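Local atomic coordinates of muconate lactonizing enzyme (Corynebacterium glutamicum, PDB entry 3I4K), a protein that belongs to the enolase superfamily, pairing an N-terminal capping domain with a TIM-barrel-like C-terminal domain that holds a magnesium ion. Residues 209-214 against 241-246; 179-184 against 215-220; 262-267 against 295-300. One frame throughout, in Å; residues are numbered along the deposited sequence.

Contact 1 (209-214 against 241-246); sequences TALHYL and TRRTNV
Thr244 OG1 is gripped twice at the end of helix 234-244. It is hydrogen-bonded to Ile240 O one turn back, and it accepts a weak bond from Val246 N at 3.3 Å. With the hydroxyl held there, Thr244 offers its methyl group to Leu214, and CG2 comes to 4.4 Å from Leu214 C. The contact joins two neighbouring helices in the outer, helical layer of the TIM-barrel-like domain, 207-219 and 234-244. Strand 224-226 lies between them in the chain. Leu214 and Thr244 both also pack on Phe225 of that strand, so this end of the contact faces the barrel wall.

The outer end is made by Leu211 and Arg243. The two side chains lie nearly perpendicular to each other. The arginine chain is extended from CG to NE, with chi2 -167° and chi3 -161°. This carries the guanidinium from its own helix to the side of Leu211. CD1 of the leucine then sits over one face of the group, 3.5 Å above the plane and displaced toward the rim. Leu211 CD2 is 4.2 Å from Arg243 CD, so the aliphatic part of the arginine takes part as well. Glu239, on the same helix, forms a salt bridge with Arg243 NE and should limit how far the group can swing. Leu211 also touches Glu239 and Ile240. The two segments are not joined by a hydrogen bond or salt bridge. The leucine lies near all three guanidinium nitrogens, and the shortest approach is Leu211 CD1 to Arg243 NH1 at 3.7 Å.

Contact 2 (179-184 against 215-220); sequences EDTRRV and PILAEA
Leu217 reaches across to Thr181 and Val184 with one methyl group, CD2. That methyl is 3.6 Å from Thr181 O and 3.7 Å from Val184 CG1. It also meets Thr181 CG2 at 3.9 Å, so it fits between two residues one turn apart. This is the tight, buried part of the contact. Leu217 also packs on Phe225 of strand 224-226, toward the barrel wall.

The two segments belong to adjacent outer helices of the TIM-barrel-like domain, 177-189 and 207-219. The axes of the short pieces 179-184 and 215-219 run nearly parallel, 7° apart, and approach to 9.7 Å.

The solvent side is thinner. Exposed Ile216 adds its CG2, 3.8 Å from Thr181 CG2, and covers little surface. The Thr181 methyl is anti to the backbone N and points into the gap between the helices. The same rotation sets OG1 beside that N, where it bonds to Pro177 O in the preceding turn.

Away from the contact, Arg183 holds Asp180 OD1 side-on through NE and NH2, with NH2 2.9 Å from OD1. Arg183 also bonds Leu147 O and Lys171 O, and Asp180 OD2 bonds Gly173 N. The helices therefore meet through methyl packing and shape, without polar bonds to fix their register.

Contact 3 (262-267 against 295-300); sequences AVVKAQ and GGLACH
Torsions aim Val264 and Leu297 at each other. Val264 has chi1 165°, which sets CG1 anti to the backbone N and leaves CG2 beside that N. CG2 then faces Leu297, while CG1 turns to Gly295. Leu297 has CG anti to its carbonyl carbon and chi2 -170°, so CD1 extends away from its backbone toward the helix. The closest approach is Val264 CG2 to Leu297 CD1 at 3.6 Å. Leu297 CG follows at 4.1 Å from the same Val264 CG2. The CD1 methyl also reaches the turn's other valine, with Val263 CG1 4.0 Å from Leu297 CD1. One leucine methyl is thus shared by two consecutive valines, and both valines meet the leucine at a slant.

Gly295 closes the contact on its more exposed side. Its CA is 4.2 Å from Val264 CG1. With no side chain in the way, the two backbones come to 6.0 Å between the CA atoms of Val264 and Gly295.

The contact lies in the outer, helical layer of the TIM-barrel-like domain. It joins helix 257-266 to the turn between helix 282-294 and strand 298-301. A Schellman motif ends helix 282-294, with Gly296 at positive phi and Leu297 N bonded back to Ala292 O. This turn places Leu297 just before the strand, and its side chain also touches Ala292. From Ala298 on, the chain pairs with strand 271-274 in the barrel wall. Helix 257-266 ends in a Schellman motif too, where Gln267 has positive phi and Gln267 N bonds to Val264 O at 3.2 Å. Val263 packs further on Leu234 of helix 234-244. Val264 also touches Leu261 of the second subunit.

In the fold
All three contacts lie in the TIM-barrel-like domain. Contacts 1 and 2 share helix 207-219 and join it to its neighbours, 234-244 and 177-189. They touch directly, through Tyr213 on Thr181 and Ala218 on Val246, and their centres are 11 Å apart. Contact 3 stands apart, its centre about 19 Å from that of contact 1. It pairs a helix with a turn leading into a strand, and it borders the second subunit. Contact 2 is mostly buried and made of methyl groups. Contact 1 is partly buried, and an arginine lies against a leucine at its surface end. Contact 3 is apolar like contact 2, but glycine backbone takes part.

Contact 1 (209-214 against 241-246)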
ATOM      1  N   THR A 209     -35.807   8.291  -0.973  1.00 32.47           N
ATOM      2  CA  THR A 209     -35.731   9.588  -0.311  1.00 31.80           C
ATOM      3  C   THR A 209     -34.518  10.395  -0.766  1.00 32.03           C
ATOM      4  O   THR A 209     -34.606  11.609  -0.943  1.00 33.77           O
ATOM      5  CB  THR A 209     -35.680   9.435   1.232  1.00 32.26           C
ATOM      6  OG1 THR A 209     -36.852   8.739   1.686  1.00 30.22           O
ATOM      7  CG2 THR A 209     -35.632  10.800   1.897  1.00 31.99           C
ATOM      8  N   ALA A 210     -33.381   9.729  -0.956  1.00 32.37           N
ATOM      9  CA  ALA A 210     -32.178  10.435  -1.387  1.00 33.00           C
ATOM     10  C   ALA A 210     -32.341  11.000  -2.795  1.00 30.79           C
ATOM     11  O   ALA A 210     -32.021  12.155  -3.045  1.00 32.19           O
ATOM     12  CB  ALA A 210     -30.966   9.504  -1.329  1.00 30.21           C
ATOM     13  N   LEU A 211     -32.858  10.184  -3.703  1.00 33.18           N
ATOM     14  CA  LEU A 211     -33.054  10.591  -5.094  1.00 35.17           C
ATOM     15  C   LEU A 211     -34.074  11.713  -5.243  1.00 36.49           C
ATOM     16  O   LEU A 211     -34.020  12.495  -6.195  1.00 39.11           O
ATOM     17  CB  LEU A 211     -33.481   9.385  -5.933  1.00 33.10           C
ATOM     18  CG  LEU A 211     -32.402   8.294  -6.026  1.00 36.72           C
ATOM     19  CD1 LEU A 211     -32.972   7.037  -6.647  1.00 33.77           C
ATOM     20  CD2 LEU A 211     -31.218   8.809  -6.837  1.00 36.22           C
ATOM     21  N   HIS A 212     -35.000  11.799  -4.300  1.00 38.49           N
ATOM     22  CA  HIS A 212     -36.019  12.836  -4.354  1.00 40.31           C
ATOM     23  C   HIS A 212     -35.539  14.191  -3.826  1.00 38.16           C
ATOM     24  O   HIS A 212     -35.731  15.214  -4.473  1.00 38.59           O
ATOM     25  CB  HIS A 212     -37.261  12.376  -3.579  1.00 43.83           C
ATOM     26  CG  HIS A 212     -38.401  13.344  -3.627  1.00 47.88           C
ATOM     27  ND1 HIS A 212     -38.418  14.513  -2.896  1.00 49.44           N
ATOM     28  CD2 HIS A 212     -39.560  13.319  -4.327  1.00 49.23           C
ATOM     29  CE1 HIS A 212     -39.540  15.167  -3.143  1.00 50.07           C
ATOM     30  NE2 HIS A 212     -40.250  14.464  -4.008  1.00 52.08           N
ATOM     31  N   TYR A 213     -34.881  14.198  -2.673  1.00 37.75           N
ATOM     32  CA  TYR A 213     -34.446  15.459  -2.069  1.00 36.38           C
ATOM     33  C   TYR A 213     -33.047  15.981  -2.393  1.00 36.19           C
ATOM     34  O   TYR A 213     -32.858  17.192  -2.498  1.00 37.25           O
ATOM     35  CB  TYR A 213     -34.608  15.367  -0.549  1.00 37.22           C
ATOM     36  CG  TYR A 213     -36.047  15.192  -0.108  1.00 37.66           C
ATOM     37  CD1 TYR A 213     -36.901  16.291   0.026  1.00 36.31           C
ATOM     38  CD2 TYR A 213     -36.564  13.923   0.144  1.00 36.98           C
ATOM     39  CE1 TYR A 213     -38.241  16.121   0.399  1.00 36.65           C
ATOM     40  CE2 TYR A 213     -37.892  13.745   0.515  1.00 39.37           C
ATOM     41  CZ  TYR A 213     -38.724  14.848   0.640  1.00 36.92           C
ATOM     42  OH  TYR A 213     -40.034  14.652   1.007  1.00 38.10           O
ATOM     43  N   LEU A 214     -32.066  15.093  -2.545  1.00 33.76           N
ATOM     44  CA  LEU A 214     -30.711  15.547  -2.835  1.00 32.82           C
ATOM     45  C   LEU A 214     -30.647  16.541  -3.995  1.00 32.47           C
ATOM     46  O   LEU A 214     -29.824  17.447  -3.976  1.00 34.38           O
ATOM     47  CB  LEU A 214     -29.776  14.356  -3.088  1.00 33.12           C
ATOM     48  CG  LEU A 214     -29.507  13.449  -1.873  1.00 32.95           C
ATOM     49  CD1 LEU A 214     -28.473  12.380  -2.235  1.00 28.12           C
ATOM     50  CD2 LEU A 214     -29.010  14.292  -0.703  1.00 31.75           C
ATOM     51  N   THR A 241     -25.488  10.373  -8.219  1.00 30.36           N
ATOM     52  CA  THR A 241     -24.586  11.251  -8.959  1.00 29.28           C
ATOM     53  C   THR A 241     -25.089  11.413 -10.399  1.00 31.35           C
ATOM     54  O   THR A 241     -25.030  12.507 -10.969  1.00 31.73           O
ATOM     55  CB  THR A 241     -23.147  10.694  -8.960  1.00 30.62           C
ATOM     56  OG1 THR A 241     -22.585  10.870  -7.654  1.00 30.60           O
ATOM     57  CG2 THR A 241     -22.263  11.421  -9.992  1.00 31.61           C
ATOM     58  N   ARG A 242     -25.577  10.321 -10.983  1.00 30.29           N
ATOM     59  CA  ARG A 242     -26.103  10.363 -12.340  1.00 34.27           C
ATOM     60  C   ARG A 242     -27.213  11.413 -12.443  1.00 34.73           C
ATOM     61  O   ARG A 242     -27.226  12.221 -13.372  1.00 34.32           O
ATOM     62  CB  ARG A 242     -26.653   8.986 -12.765  1.00 36.99           C
ATOM     63  CG  ARG A 242     -25.615   8.060 -13.406  1.00 42.64           C
ATOM     64  CD  ARG A 242     -26.271   7.009 -14.302  1.00 48.92           C
ATOM     65  NE  ARG A 242     -26.850   5.912 -13.529  1.00 54.43           N
ATOM     66  CZ  ARG A 242     -26.234   4.758 -13.278  1.00 54.37           C
ATOM     67  NH1 ARG A 242     -25.007   4.533 -13.748  1.00 54.40           N
ATOM     68  NH2 ARG A 242     -26.843   3.834 -12.547  1.00 54.25           N
ATOM     69  N   ARG A 243     -28.127  11.411 -11.474  1.00 34.84           N
ATOM     70  CA  ARG A 243     -29.240  12.356 -11.486  1.00 35.62           C
ATOM     71  C   ARG A 243     -28.943  13.765 -10.993  1.00 36.70           C
ATOM     72  O   ARG A 243     -29.639  14.692 -11.382  1.00 38.31           O
ATOM     73  CB  ARG A 243     -30.426  11.808 -10.690  1.00 33.99           C
ATOM     74  CG  ARG A 243     -30.954  10.495 -11.216  1.00 34.98           C
ATOM     75  CD  ARG A 243     -32.294  10.149 -10.616  1.00 33.40           C
ATOM     76  NE  ARG A 243     -32.571   8.726 -10.766  1.00 35.02           N
ATOM     77  CZ  ARG A 243     -33.628   8.119 -10.245  1.00 33.44           C
ATOM     78  NH1 ARG A 243     -34.512   8.822  -9.550  1.00 35.37           N
ATOM     79  NH2 ARG A 243     -33.779   6.808 -10.387  1.00 36.03           N
ATOM     80  N   THR A 244     -27.925  13.940 -10.151  1.00 37.39           N
ATOM     81  CA  THR A 244     -27.623  15.275  -9.629  1.00 37.07           C
ATOM     82  C   THR A 244     -26.304  15.894 -10.064  1.00 37.68           C
ATOM     83  O   THR A 244     -26.085  17.087  -9.864  1.00 37.28           O
ATOM     84  CB  THR A 244     -27.624  15.279  -8.103  1.00 37.25           C
ATOM     85  OG1 THR A 244     -26.486  14.544  -7.623  1.00 34.31           O
ATOM     86  CG2 THR A 244     -28.909  14.653  -7.580  1.00 35.45           C
ATOM     87  N   ASN A 245     -25.429  15.087 -10.646  1.00 37.47           N
ATOM     88  CA  ASN A 245     -24.117  15.543 -11.076  1.00 38.61           C
ATOM     89  C   ASN A 245     -23.224  16.035  -9.943  1.00 38.78           C
ATOM     90  O   ASN A 245     -22.226  16.716 -10.190  1.00 41.24           O
ATOM     91  CB  ASN A 245     -24.223  16.628 -12.160  1.00 42.11           C
ATOM     92  CG  ASN A 245     -24.026  16.063 -13.559  1.00 45.92           C
ATOM     93  OD1 ASN A 245     -23.204  15.169 -13.757  1.00 45.58           O
ATOM     94  ND2 ASN A 245     -24.769  16.586 -14.536  1.00 47.68           N
ATOM     95  N   VAL A 246     -23.566  15.715  -8.697  1.00 37.00           N
ATOM     96  CA  VAL A 246     -22.696  16.125  -7.599  1.00 35.69           C
ATOM     97  C   VAL A 246     -22.009  14.888  -7.022  1.00 35.33           C
ATOM     98  O   VAL A 246     -22.615  13.817  -6.883  1.00 35.59           O
ATOM     99  CB  VAL A 246     -23.444  16.931  -6.479  1.00 37.03           C
ATOM    100  CG1 VAL A 246     -24.892  17.122  -6.842  1.00 37.40           C
ATOM    101  CG2 VAL A 246     -23.284  16.255  -5.133  1.00 33.99           C
TER

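Contact 2 (179-184 against 215-220)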
ATOM      1  N   GLU A 179     -38.009  18.540   5.825  1.00 49.01           N
ATOM      2  CA  GLU A 179     -37.598  19.648   6.676  1.00 50.83           C
ATOM      3  C   GLU A 179     -36.080  19.666   6.781  1.00 49.63           C
ATOM      4  O   GLU A 179     -35.458  20.725   6.701  1.00 49.89           O
ATOM      5  CB  GLU A 179     -38.236  19.526   8.067  1.00 54.99           C
ATOM      6  CG  GLU A 179     -39.765  19.633   8.052  1.00 60.21           C
ATOM      7  CD  GLU A 179     -40.387  19.577   9.444  1.00 65.18           C
ATOM      8  OE1 GLU A 179     -41.631  19.452   9.539  1.00 65.44           O
ATOM      9  OE2 GLU A 179     -39.634  19.660  10.444  1.00 67.60           O
ATOM     10  N   ASP A 180     -35.488  18.487   6.937  1.00 46.54           N
ATOM     11  CA  ASP A 180     -34.038  18.363   7.041  1.00 45.23           C
ATOM     12  C   ASP A 180     -33.400  19.029   5.829  1.00 43.79           C
ATOM     13  O   ASP A 180     -32.421  19.757   5.952  1.00 41.13           O
ATOM     14  CB  ASP A 180     -33.642  16.885   7.087  1.00 44.97           C
ATOM     15  CG  ASP A 180     -32.316  16.658   7.769  1.00 44.98           C
ATOM     16  OD1 ASP A 180     -31.749  17.649   8.282  1.00 43.86           O
ATOM     17  OD2 ASP A 180     -31.851  15.488   7.803  1.00 43.74           O
ATOM     18  N   THR A 181     -33.984  18.775   4.661  1.00 43.94           N
ATOM     19  CA  THR A 181     -33.512  19.334   3.395  1.00 42.53           C
ATOM     20  C   THR A 181     -33.611  20.858   3.422  1.00 43.56           C
ATOM     21  O   THR A 181     -32.671  21.568   3.042  1.00 42.17           O
ATOM     22  CB  THR A 181     -34.361  18.798   2.213  1.00 42.45           C
ATOM     23  OG1 THR A 181     -34.101  17.400   2.030  1.00 42.85           O
ATOM     24  CG2 THR A 181     -34.041  19.546   0.926  1.00 43.37           C
ATOM     25  N   ARG A 182     -34.763  21.349   3.872  1.00 42.87           N
ATOM     26  CA  ARG A 182     -35.024  22.780   3.952  1.00 43.23           C
ATOM     27  C   ARG A 182     -33.970  23.447   4.833  1.00 41.02           C
ATOM     28  O   ARG A 182     -33.424  24.491   4.485  1.00 41.42           O
ATOM     29  CB  ARG A 182     -36.426  23.005   4.529  1.00 46.32           C
ATOM     30  CG  ARG A 182     -37.183  24.197   3.952  1.00 51.28           C
ATOM     31  CD  ARG A 182     -38.560  23.753   3.456  1.00 53.24           C
ATOM     32  NE  ARG A 182     -39.244  22.924   4.449  1.00 53.99           N
ATOM     33  CZ  ARG A 182     -40.114  21.962   4.151  1.00 52.62           C
ATOM     34  NH1 ARG A 182     -40.415  21.707   2.883  1.00 49.52           N
ATOM     35  NH2 ARG A 182     -40.666  21.237   5.120  1.00 50.77           N
ATOM     36  N   ARG A 183     -33.686  22.816   5.967  1.00 38.53           N
ATOM     37  CA  ARG A 183     -32.705  23.297   6.928  1.00 38.41           C
ATOM     38  C   ARG A 183     -31.346  23.513   6.267  1.00 41.03           C
ATOM     39  O   ARG A 183     -30.736  24.579   6.407  1.00 40.74           O
ATOM     40  CB  ARG A 183     -32.566  22.282   8.065  1.00 37.25           C
ATOM     41  CG  ARG A 183     -31.552  22.647   9.127  1.00 40.06           C
ATOM     42  CD  ARG A 183     -31.481  21.567  10.204  1.00 39.74           C
ATOM     43  NE  ARG A 183     -30.948  20.301   9.702  1.00 41.58           N
ATOM     44  CZ  ARG A 183     -29.664  19.951   9.758  1.00 41.04           C
ATOM     45  NH1 ARG A 183     -28.770  20.775  10.296  1.00 38.93           N
ATOM     46  NH2 ARG A 183     -29.270  18.770   9.289  1.00 36.37           N
ATOM     47  N   VAL A 184     -30.881  22.498   5.542  1.00 41.78           N
ATOM     48  CA  VAL A 184     -29.587  22.559   4.867  1.00 40.70           C
ATOM     49  C   VAL A 184     -29.599  23.490   3.652  1.00 41.90           C
ATOM     50  O   VAL A 184     -28.660  24.261   3.453  1.00 41.18           O
ATOM     51  CB  VAL A 184     -29.124  21.140   4.431  1.00 39.17           C
ATOM     52  CG1 VAL A 184     -27.871  21.231   3.581  1.00 39.26           C
ATOM     53  CG2 VAL A 184     -28.851  20.289   5.667  1.00 40.78           C
ATOM     54  N   PRO A 215     -31.512  16.390  -5.018  1.00 33.82           N
ATOM     55  CA  PRO A 215     -31.459  17.350  -6.130  1.00 34.20           C
ATOM     56  C   PRO A 215     -31.654  18.783  -5.611  1.00 36.21           C
ATOM     57  O   PRO A 215     -31.033  19.724  -6.107  1.00 35.62           O
ATOM     58  CB  PRO A 215     -32.610  16.903  -7.026  1.00 32.12           C
ATOM     59  CG  PRO A 215     -32.647  15.421  -6.804  1.00 33.21           C
ATOM     60  CD  PRO A 215     -32.490  15.324  -5.300  1.00 33.47           C
ATOM     61  N   ILE A 216     -32.522  18.934  -4.607  1.00 36.08           N
ATOM     62  CA  ILE A 216     -32.786  20.237  -4.013  1.00 38.31           C
ATOM     63  C   ILE A 216     -31.521  20.794  -3.370  1.00 39.65           C
ATOM     64  O   ILE A 216     -31.234  21.987  -3.476  1.00 40.57           O
ATOM     65  CB  ILE A 216     -33.903  20.150  -2.949  1.00 38.33           C
ATOM     66  CG1 ILE A 216     -35.203  19.699  -3.612  1.00 38.33           C
ATOM     67  CG2 ILE A 216     -34.111  21.515  -2.282  1.00 36.68           C
ATOM     68  CD1 ILE A 216     -36.278  19.288  -2.624  1.00 39.08           C
ATOM     69  N   LEU A 217     -30.765  19.931  -2.702  1.00 40.06           N
ATOM     70  CA  LEU A 217     -29.519  20.356  -2.074  1.00 40.92           C
ATOM     71  C   LEU A 217     -28.458  20.691  -3.111  1.00 42.23           C
ATOM     72  O   LEU A 217     -27.615  21.560  -2.882  1.00 42.88           O
ATOM     73  CB  LEU A 217     -28.986  19.274  -1.133  1.00 40.07           C
ATOM     74  CG  LEU A 217     -29.862  18.975   0.085  1.00 39.32           C
ATOM     75  CD1 LEU A 217     -29.128  18.037   1.022  1.00 40.80           C
ATOM     76  CD2 LEU A 217     -30.196  20.272   0.812  1.00 40.81           C
ATOM     77  N   ALA A 218     -28.495  20.004  -4.251  1.00 43.59           N
ATOM     78  CA  ALA A 218     -27.530  20.251  -5.319  1.00 43.53           C
ATOM     79  C   ALA A 218     -27.755  21.637  -5.919  1.00 46.00           C
ATOM     80  O   ALA A 218     -26.805  22.370  -6.220  1.00 44.73           O
ATOM     81  CB  ALA A 218     -27.663  19.186  -6.402  1.00 41.62           C
ATOM     82  N   GLU A 219     -29.023  21.989  -6.097  1.00 47.97           N
ATOM     83  CA  GLU A 219     -29.379  23.281  -6.659  1.00 49.39           C
ATOM     84  C   GLU A 219     -29.010  24.385  -5.677  1.00 48.31           C
ATOM     85  O   GLU A 219     -28.710  25.506  -6.081  1.00 45.49           O
ATOM     86  CB  GLU A 219     -30.878  23.321  -6.967  1.00 54.42           C
ATOM     87  CG  GLU A 219     -31.339  24.577  -7.698  1.00 60.96           C
ATOM     88  CD  GLU A 219     -32.784  24.481  -8.173  1.00 64.37           C
ATOM     89  OE1 GLU A 219     -33.693  24.349  -7.320  1.00 66.71           O
ATOM     90  OE2 GLU A 219     -33.009  24.536  -9.402  1.00 66.43           O
ATOM     91  N   ALA A 220     -29.018  24.056  -4.385  1.00 47.18           N
ATOM     92  CA  ALA A 220     -28.689  25.023  -3.337  1.00 47.53           C
ATOM     93  C   ALA A 220     -27.184  25.230  -3.175  1.00 47.16           C
ATOM     94  O   ALA A 220     -26.750  26.109  -2.430  1.00 47.14           O
ATOM     95  CB  ALA A 220     -29.296  24.585  -2.006  1.00 46.09           C
TER

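Contact 3 (262-267 against 295-300)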
ATOM      1  N   ALA A 262     -14.693  -2.623  -4.705  1.00 27.50           N
ATOM      2  CA  ALA A 262     -16.088  -2.745  -5.108  1.00 28.41           C
ATOM      3  C   ALA A 262     -16.652  -1.387  -5.537  1.00 29.16           C
ATOM      4  O   ALA A 262     -17.404  -1.294  -6.514  1.00 30.37           O
ATOM      5  CB  ALA A 262     -16.923  -3.338  -3.967  1.00 26.56           C
ATOM      6  N   VAL A 263     -16.295  -0.339  -4.804  1.00 26.82           N
ATOM      7  CA  VAL A 263     -16.737   1.009  -5.136  1.00 27.02           C
ATOM      8  C   VAL A 263     -16.104   1.437  -6.465  1.00 25.74           C
ATOM      9  O   VAL A 263     -16.752   2.057  -7.301  1.00 27.70           O
ATOM     10  CB  VAL A 263     -16.357   1.999  -3.995  1.00 28.61           C
ATOM     11  CG1 VAL A 263     -16.431   3.428  -4.475  1.00 29.37           C
ATOM     12  CG2 VAL A 263     -17.309   1.800  -2.813  1.00 32.19           C
ATOM     13  N   VAL A 264     -14.836   1.097  -6.668  1.00 26.86           N
ATOM     14  CA  VAL A 264     -14.156   1.448  -7.915  1.00 26.40           C
ATOM     15  C   VAL A 264     -14.861   0.789  -9.099  1.00 27.40           C
ATOM     16  O   VAL A 264     -15.148   1.439 -10.107  1.00 28.53           O
ATOM     17  CB  VAL A 264     -12.673   1.004  -7.897  1.00 24.92           C
ATOM     18  CG1 VAL A 264     -12.081   1.035  -9.321  1.00 25.76           C
ATOM     19  CG2 VAL A 264     -11.874   1.912  -6.990  1.00 23.23           C
ATOM     20  N   LYS A 265     -15.139  -0.501  -8.976  1.00 26.89           N
ATOM     21  CA  LYS A 265     -15.818  -1.223 -10.043  1.00 30.65           C
ATOM     22  C   LYS A 265     -17.244  -0.735 -10.288  1.00 30.47           C
ATOM     23  O   LYS A 265     -17.741  -0.811 -11.402  1.00 29.41           O
ATOM     24  CB  LYS A 265     -15.871  -2.714  -9.739  1.00 31.91           C
ATOM     25  CG  LYS A 265     -14.544  -3.448  -9.775  1.00 35.53           C
ATOM     26  CD  LYS A 265     -14.814  -4.920  -9.494  1.00 35.13           C
ATOM     27  CE  LYS A 265     -13.551  -5.707  -9.227  1.00 38.49           C
ATOM     28  NZ  LYS A 265     -13.901  -7.082  -8.749  1.00 36.02           N
ATOM     29  N   ALA A 266     -17.916  -0.249  -9.250  1.00 30.78           N
ATOM     30  CA  ALA A 266     -19.290   0.222  -9.422  1.00 30.16           C
ATOM     31  C   ALA A 266     -19.373   1.714  -9.765  1.00 29.01           C
ATOM     32  O   ALA A 266     -20.465   2.232  -9.989  1.00 28.81           O
ATOM     33  CB  ALA A 266     -20.089  -0.057  -8.170  1.00 28.18           C
ATOM     34  N   GLN A 267     -18.219   2.382  -9.800  1.00 27.56           N
ATOM     35  CA  GLN A 267     -18.126   3.814 -10.080  1.00 31.41           C
ATOM     36  C   GLN A 267     -19.108   4.489  -9.158  1.00 30.39           C
ATOM     37  O   GLN A 267     -19.835   5.391  -9.556  1.00 30.04           O
ATOM     38  CB  GLN A 267     -18.482   4.117 -11.538  1.00 33.89           C
ATOM     39  CG  GLN A 267     -17.656   3.332 -12.550  1.00 40.01           C
ATOM     40  CD  GLN A 267     -17.864   3.812 -13.974  1.00 44.58           C
ATOM     41  OE1 GLN A 267     -18.989   4.089 -14.388  1.00 45.98           O
ATOM     42  NE2 GLN A 267     -16.779   3.897 -14.736  1.00 46.52           N
ATOM     43  N   GLY A 295      -7.806   3.742  -9.145  1.00 26.75           N
ATOM     44  CA  GLY A 295      -9.072   3.910  -9.839  1.00 26.94           C
ATOM     45  C   GLY A 295      -9.424   5.378 -10.036  1.00 28.13           C
ATOM     46  O   GLY A 295     -10.521   5.703 -10.497  1.00 30.83           O
ATOM     47  N   GLY A 296      -8.490   6.264  -9.690  1.00 27.94           N
ATOM     48  CA  GLY A 296      -8.714   7.691  -9.834  1.00 28.80           C
ATOM     49  C   GLY A 296      -9.647   8.274  -8.776  1.00 30.41           C
ATOM     50  O   GLY A 296     -10.190   9.367  -8.952  1.00 31.00           O
ATOM     51  N   LEU A 297      -9.836   7.564  -7.669  1.00 30.11           N
ATOM     52  CA  LEU A 297     -10.732   8.068  -6.628  1.00 32.11           C
ATOM     53  C   LEU A 297      -9.952   8.823  -5.549  1.00 31.92           C
ATOM     54  O   LEU A 297      -8.985   8.309  -4.991  1.00 34.22           O
ATOM     55  CB  LEU A 297     -11.522   6.917  -5.998  1.00 30.43           C
ATOM     56  CG  LEU A 297     -12.294   5.984  -6.946  1.00 32.10           C
ATOM     57  CD1 LEU A 297     -13.202   5.089  -6.110  1.00 31.05           C
ATOM     58  CD2 LEU A 297     -13.126   6.772  -7.943  1.00 28.37           C
ATOM     59  N   ALA A 298     -10.371  10.048  -5.268  1.00 31.45           N
ATOM     60  CA  ALA A 298      -9.704  10.853  -4.252  1.00 30.07           C
ATOM     61  C   ALA A 298      -9.940  10.268  -2.868  1.00 31.72           C
ATOM     62  O   ALA A 298     -10.951   9.602  -2.635  1.00 31.17           O
ATOM     63  CB  ALA A 298     -10.227  12.276  -4.298  1.00 27.62           C
ATOM     64  N   CYS A 299      -8.992  10.495  -1.964  1.00 29.65           N
ATOM     65  CA  CYS A 299      -9.132  10.044  -0.582  1.00 31.41           C
ATOM     66  C   CYS A 299      -9.178  11.292   0.312  1.00 29.79           C
ATOM     67  O   CYS A 299      -8.430  12.252   0.110  1.00 29.55           O
ATOM     68  CB  CYS A 299      -7.967   9.144  -0.157  1.00 31.64           C
ATOM     69  SG  CYS A 299      -8.012   7.448  -0.817  1.00 33.02           S
ATOM     70  N   HIS A 300     -10.097  11.276   1.267  1.00 31.47           N
ATOM     71  CA  HIS A 300     -10.280  12.366   2.222  1.00 31.04           C
ATOM     72  C   HIS A 300      -9.742  11.872   3.569  1.00 31.02           C
ATOM     73  O   HIS A 300      -9.946  10.710   3.932  1.00 30.76           O
ATOM     74  CB  HIS A 300     -11.773  12.683   2.339  1.00 33.32           C
ATOM     75  CG  HIS A 300     -12.095  13.822   3.265  1.00 35.32           C
ATOM     76  ND1 HIS A 300     -11.802  15.135   2.963  1.00 36.70           N
ATOM     77  CD2 HIS A 300     -12.766  13.850   4.442  1.00 36.67           C
ATOM     78  CE1 HIS A 300     -12.288  15.923   3.909  1.00 38.15           C
ATOM     79  NE2 HIS A 300     -12.879  15.167   4.817  1.00 34.97           N
TER